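Local coordinates for protein B (Streptococcus agalactiae, PDB 5H6I) that permeabilises membranes as the pore-forming toxin known as CAMP factor, and is also counted among the bacterial Fc-binding proteins, at residues L158-K161 / V162-Y165; D172-T175 / I176-S180. One frame throughout, in Å; residues are numbered along the deposited sequence.

Interaction 1 of 2, residues L158-K161 / V162-Y165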
loop_
_atom_site.group_PDB
_atom_site.type_symbol
_atom_site.label_atom_id
_atom_site.label_comp_id
_atom_site.label_asym_id
_atom_site.label_seq_id
_atom_site.Cartn_x
_atom_site.Cartn_y
_atom_site.Cartn_z
ATOM N N LEU A 158 6.218 -4.861 15.923
ATOM C CA LEU A 158 6.630 -5.580 14.723
ATOM C C LEU A 158 7.269 -4.647 13.704
ATOM O O LEU A 158 8.154 -5.069 12.952
ATOM C CB LEU A 158 5.427 -6.297 14.111
ATOM C CG LEU A 158 5.694 -7.469 13.168
ATOM C CD1 LEU A 158 6.519 -8.543 13.856
ATOM C CD2 LEU A 158 4.378 -8.039 12.671
ATOM N N GLU A 159 6.837 -3.384 13.666
ATOM C CA GLU A 159 7.407 -2.429 12.721
ATOM C C GLU A 159 8.884 -2.187 13.008
ATOM O O GLU A 159 9.721 -2.225 12.099
ATOM C CB GLU A 159 6.631 -1.113 12.774
ATOM C CG GLU A 159 5.236 -1.175 12.178
ATOM C CD GLU A 159 4.367 -0.017 12.629
ATOM O OE1 GLU A 159 4.741 0.660 13.608
ATOM O OE2 GLU A 159 3.310 0.217 12.008
ATOM N N GLN A 160 9.222 -1.931 14.274
ATOM C CA GLN A 160 10.616 -1.677 14.624
ATOM C C GLN A 160 11.461 -2.939 14.525
ATOM O O GLN A 160 12.677 -2.855 14.319
ATOM C CB GLN A 160 10.704 -1.087 16.033
ATOM C CG GLN A 160 10.031 0.269 16.183
ATOM C CD GLN A 160 10.901 1.411 15.696
ATOM O OE1 GLN A 160 12.080 1.500 16.042
ATOM N NE2 GLN A 160 10.322 2.295 14.891
ATOM N N LYS A 161 10.840 -4.113 14.661
ATOM C CA LYS A 161 11.598 -5.359 14.607
ATOM C C LYS A 161 12.022 -5.690 13.181
ATOM O O LYS A 161 13.158 -6.123 12.952
ATOM C CB LYS A 161 10.772 -6.499 15.203
ATOM C CG LYS A 161 11.403 -7.873 15.045
ATOM C CD LYS A 161 10.431 -8.973 15.441
ATOM C CE LYS A 161 10.989 -10.348 15.111
ATOM N NZ LYS A 161 9.959 -11.414 15.254
ATOM N N VAL A 162 11.130 -5.491 12.206
ATOM C CA VAL A 162 11.470 -5.800 10.823
ATOM C C VAL A 162 12.455 -4.794 10.243
ATOM O O VAL A 162 13.044 -5.050 9.186
ATOM C CB VAL A 162 10.204 -5.880 9.948
ATOM C CG1 VAL A 162 9.253 -6.939 10.484
ATOM C CG2 VAL A 162 9.520 -4.523 9.868
ATOM N N LEU A 163 12.650 -3.650 10.905
ATOM C CA LEU A 163 13.664 -2.703 10.455
ATOM C C LEU A 163 15.064 -3.283 10.587
ATOM O O LEU A 163 15.958 -2.937 9.806
ATOM C CB LEU A 163 13.559 -1.399 11.246
ATOM C CG LEU A 163 12.504 -0.390 10.791
ATOM C CD1 LEU A 163 12.486 0.812 11.722
ATOM C CD2 LEU A 163 12.754 0.043 9.356
ATOM N N THR A 164 15.277 -4.163 11.564
ATOM C CA THR A 164 16.571 -4.798 11.772
ATOM C C THR A 164 16.795 -6.000 10.864
ATOM O O THR A 164 17.833 -6.662 10.986
ATOM C CB THR A 164 16.721 -5.225 13.235
ATOM O OG1 THR A 164 15.875 -6.352 13.497
ATOM C CG2 THR A 164 16.335 -4.082 14.165
ATOM N N TYR A 165 15.857 -6.301 9.968
ATOM C CA TYR A 165 16.034 -7.395 9.029
ATOM C C TYR A 165 17.085 -7.019 7.986
ATOM O O TYR A 165 17.316 -5.836 7.722
ATOM C CB TYR A 165 14.706 -7.734 8.351
ATOM C CG TYR A 165 13.746 -8.544 9.203
ATOM C CD1 TYR A 165 13.802 -8.501 10.590
ATOM C CD2 TYR A 165 12.781 -9.349 8.613
ATOM C CE1 TYR A 165 12.923 -9.236 11.365
ATOM C CE2 TYR A 165 11.897 -10.086 9.381
ATOM C CZ TYR A 165 11.973 -10.027 10.756
ATOM O OH TYR A 165 11.098 -10.760 11.524
#

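Interaction 2 of 2, residues D172-T175 / I176-S180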
loop_
_atom_site.group_PDB
_atom_site.type_symbol
_atom_site.label_atom_id
_atom_site.label_comp_id
_atom_site.label_asym_id
_atom_site.label_seq_id
_atom_site.Cartn_x
_atom_site.Cartn_y
_atom_site.Cartn_z
ATOM N N ASP A 172 20.946 -10.304 -5.135
ATOM C CA ASP A 172 19.785 -11.069 -4.708
ATOM C C ASP A 172 18.646 -10.933 -5.711
ATOM O O ASP A 172 18.550 -9.948 -6.449
ATOM C CB ASP A 172 19.314 -10.609 -3.328
ATOM C CG ASP A 172 20.154 -11.178 -2.202
ATOM O OD1 ASP A 172 20.761 -12.252 -2.395
ATOM O OD2 ASP A 172 20.204 -10.551 -1.124
ATOM N N ARG A 173 17.779 -11.942 -5.734
ATOM C CA ARG A 173 16.589 -11.884 -6.568
ATOM C C ARG A 173 15.702 -10.723 -6.138
ATOM O O ARG A 173 15.540 -10.451 -4.946
ATOM C CB ARG A 173 15.818 -13.202 -6.479
ATOM C CG ARG A 173 14.697 -13.345 -7.494
ATOM C CD ARG A 173 13.997 -14.684 -7.341
ATOM N NE ARG A 173 14.948 -15.791 -7.295
ATOM C CZ ARG A 173 15.307 -16.511 -8.353
ATOM N NH1 ARG A 173 14.793 -16.243 -9.544
ATOM N NH2 ARG A 173 16.180 -17.500 -8.218
ATOM N N ALA A 174 15.134 -10.029 -7.119
ATOM C CA ALA A 174 14.312 -8.864 -6.836
ATOM C C ALA A 174 12.925 -9.285 -6.368
ATOM O O ALA A 174 12.317 -10.204 -6.925
ATOM C CB ALA A 174 14.200 -7.974 -8.073
ATOM N N THR A 175 12.434 -8.613 -5.333
ATOM C CA THR A 175 11.082 -8.829 -4.845
ATOM C C THR A 175 10.117 -7.866 -5.533
ATOM O O THR A 175 10.519 -6.931 -6.228
ATOM C CB THR A 175 11.018 -8.655 -3.328
ATOM O OG1 THR A 175 11.257 -7.282 -2.991
ATOM C CG2 THR A 175 12.061 -9.528 -2.645
ATOM N N ILE A 176 8.819 -8.107 -5.329
ATOM C CA ILE A 176 7.807 -7.237 -5.920
ATOM C C ILE A 176 7.941 -5.818 -5.385
ATOM O O ILE A 176 7.645 -4.847 -6.092
ATOM C CB ILE A 176 6.397 -7.816 -5.677
ATOM C CG1 ILE A 176 5.327 -6.922 -6.310
ATOM C CG2 ILE A 176 6.140 -8.010 -4.187
ATOM C CD1 ILE A 176 3.942 -7.526 -6.301
ATOM N N TYR A 177 8.408 -5.670 -4.143
ATOM C CA TYR A 177 8.636 -4.339 -3.591
ATOM C C TYR A 177 9.817 -3.651 -4.265
ATOM O O TYR A 177 9.824 -2.422 -4.393
ATOM C CB TYR A 177 8.852 -4.432 -2.080
ATOM C CG TYR A 177 7.812 -5.282 -1.386
ATOM C CD1 TYR A 177 6.600 -4.736 -0.980
ATOM C CD2 TYR A 177 8.032 -6.633 -1.153
ATOM C CE1 TYR A 177 5.643 -5.510 -0.353
ATOM C CE2 TYR A 177 7.080 -7.415 -0.528
ATOM C CZ TYR A 177 5.886 -6.848 -0.132
ATOM O OH TYR A 177 4.936 -7.623 0.493
ATOM N N THR A 178 10.817 -4.422 -4.701
ATOM C CA THR A 178 11.925 -3.840 -5.451
ATOM C C THR A 178 11.448 -3.286 -6.787
ATOM O O THR A 178 11.899 -2.221 -7.225
ATOM C CB THR A 178 13.022 -4.884 -5.668
ATOM O OG1 THR A 178 13.317 -5.537 -4.428
ATOM C CG2 THR A 178 14.285 -4.228 -6.206
ATOM N N LYS A 179 10.527 -3.990 -7.443
ATOM C CA LYS A 179 10.000 -3.569 -8.733
ATOM C C LYS A 179 8.953 -2.469 -8.619
ATOM O O LYS A 179 8.439 -2.021 -9.649
ATOM C CB LYS A 179 9.411 -4.772 -9.472
ATOM C CG LYS A 179 10.437 -5.837 -9.817
ATOM C CD LYS A 179 9.771 -7.095 -10.338
ATOM C CE LYS A 179 10.801 -8.094 -10.833
ATOM N NZ LYS A 179 10.164 -9.337 -11.347
ATOM N N SER A 180 8.623 -2.030 -7.402
ATOM C CA SER A 180 7.677 -0.930 -7.249
ATOM C C SER A 180 8.238 0.361 -7.831
ATOM O O SER A 180 7.493 1.173 -8.393
ATOM C CB SER A 180 7.321 -0.745 -5.773
ATOM O OG SER A 180 6.367 0.289 -5.605
HETATM O O HOH W 1 12.693 -10.581 -9.552
#

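Interaction 1 of 2, residues L158-K161 / V162-Y165
Thr-164 places OG1 between its own backbone N and carbonyl carbon (chi1 72°), from where the hydroxyl reaches back over one turn to the carbonyl of Lys-161. The resulting hydrogen bond, OG1 to Lys-161 O, is 2.8 Å long and lies in the carbonyl plane. The backbone N of Thr-164 donates to the same oxygen at 3.2 Å, but from well above that plane, so one residue supplies two donors arriving from different directions. Lys-161 has CG anti to its backbone N (chi1 173°) and an extended chain beyond it, which carries its methylenes obliquely across the side chain of Tyr-165; CE comes within 3.6 Å of Tyr-165 OH. The phenol oxygen itself is bonded to Asp-126 of helix 121-139. Nearer the backbone, Tyr-165 CD1 lies 3.4 Å from Lys-161 O, and CA of Val-162 sits over one ring face, offset toward the rim.

One turn earlier, Val-162 N donates a fairly straight bond of 3.1 Å to Leu-158 O, whereas the bond from Leu-163 N to Glu-159 O is weak. The CG2 methyl of Val-162 stands 3.2 Å from Glu-159 O, and its CG1 methyl faces Leu-158. On another side of the helix Gln-160 and Leu-163 leave the backbone as neighbours in a common direction, with Gln-160 NE2 4.1 Å from Leu-163 CD1.

The bonding thus passes from i+4 at Leu-158 to i+3 at Lys-161, a tightening near the C-terminal end of helix 145-163. Lys-119 bonds the carbonyls of Leu-163 and Tyr-165, and its charge probably offsets the partial negative charge gathered at this helix end, while Thr-164 satisfies the Lys-161 carbonyl locally.

Interaction 2 of 2, residues D172-T175 / I176-S180
A helix-like turn running into helix 179-196 joins Ala-174 and Thr-175 to Thr-178 and Lys-179, at the point where the linker after helix 145-163 enters the C-terminal three-helix bundle. Its centre is the carbonyl of Thr-175. Lys-179 N donates to Thr-175 O at 3.2 Å, and Thr-178 N adds a weak bond to the same oxygen. The CG methylene of Lys-179 also comes 3.8 Å from Thr-175 O.

The two threonine side chains meet at about a right angle and share a hydrogen bond of 3.1 Å between Thr-175 OG1 and Thr-178 OG1. With chi1 of 67° Thr-175 turns its hydroxyl toward Thr-178, whose own OG1 (chi1 -48°) swings to its N side to meet it. Thr-175 OG1 also approaches the edge of the Tyr-177 ring in its plane, 3.8 Å from CD2. The far end of that ring is held by Asp-63 through the phenol oxygen.

On the Ala-174 side, CB lies 4.1 Å from CB of Thr-178, an apolar touch that continues onto Val-230 and Val-227 of helix 227-245. A water bonds Ala-174 O at 2.7 Å and, weakly, Lys-179 NZ.

Here the approach to the helix is stitched by one carbonyl and a hydroxyl pair. The ammonium of Lys-179 bonds the carbonyls of Asn-222 and Gln-220, which probably spread part of its charge, tying the turn to the end of helix 203-220 and the loop after it.

In the fold
Interactions 1 and 2 mark the two ends of the linker between the N-terminal five-helix part of the protein and its C-terminal three-helix bundle: residues 158-165 close helix 145-163, while residues 172-180 lead into helix 179-196. Their centres are about 18 Å apart and their nearest atoms about 10 Å, so they do not touch. A common support relates them nonetheless, since Tyr-165 rests on Gln-122 and Ala-123, while Thr-175 and Tyr-177 reach Ser-121 and Asn-124, all in the first turn of helix 121-139. The linker is therefore anchored at both ends to the same helix start, which could restrain how the two helical parts are oriented.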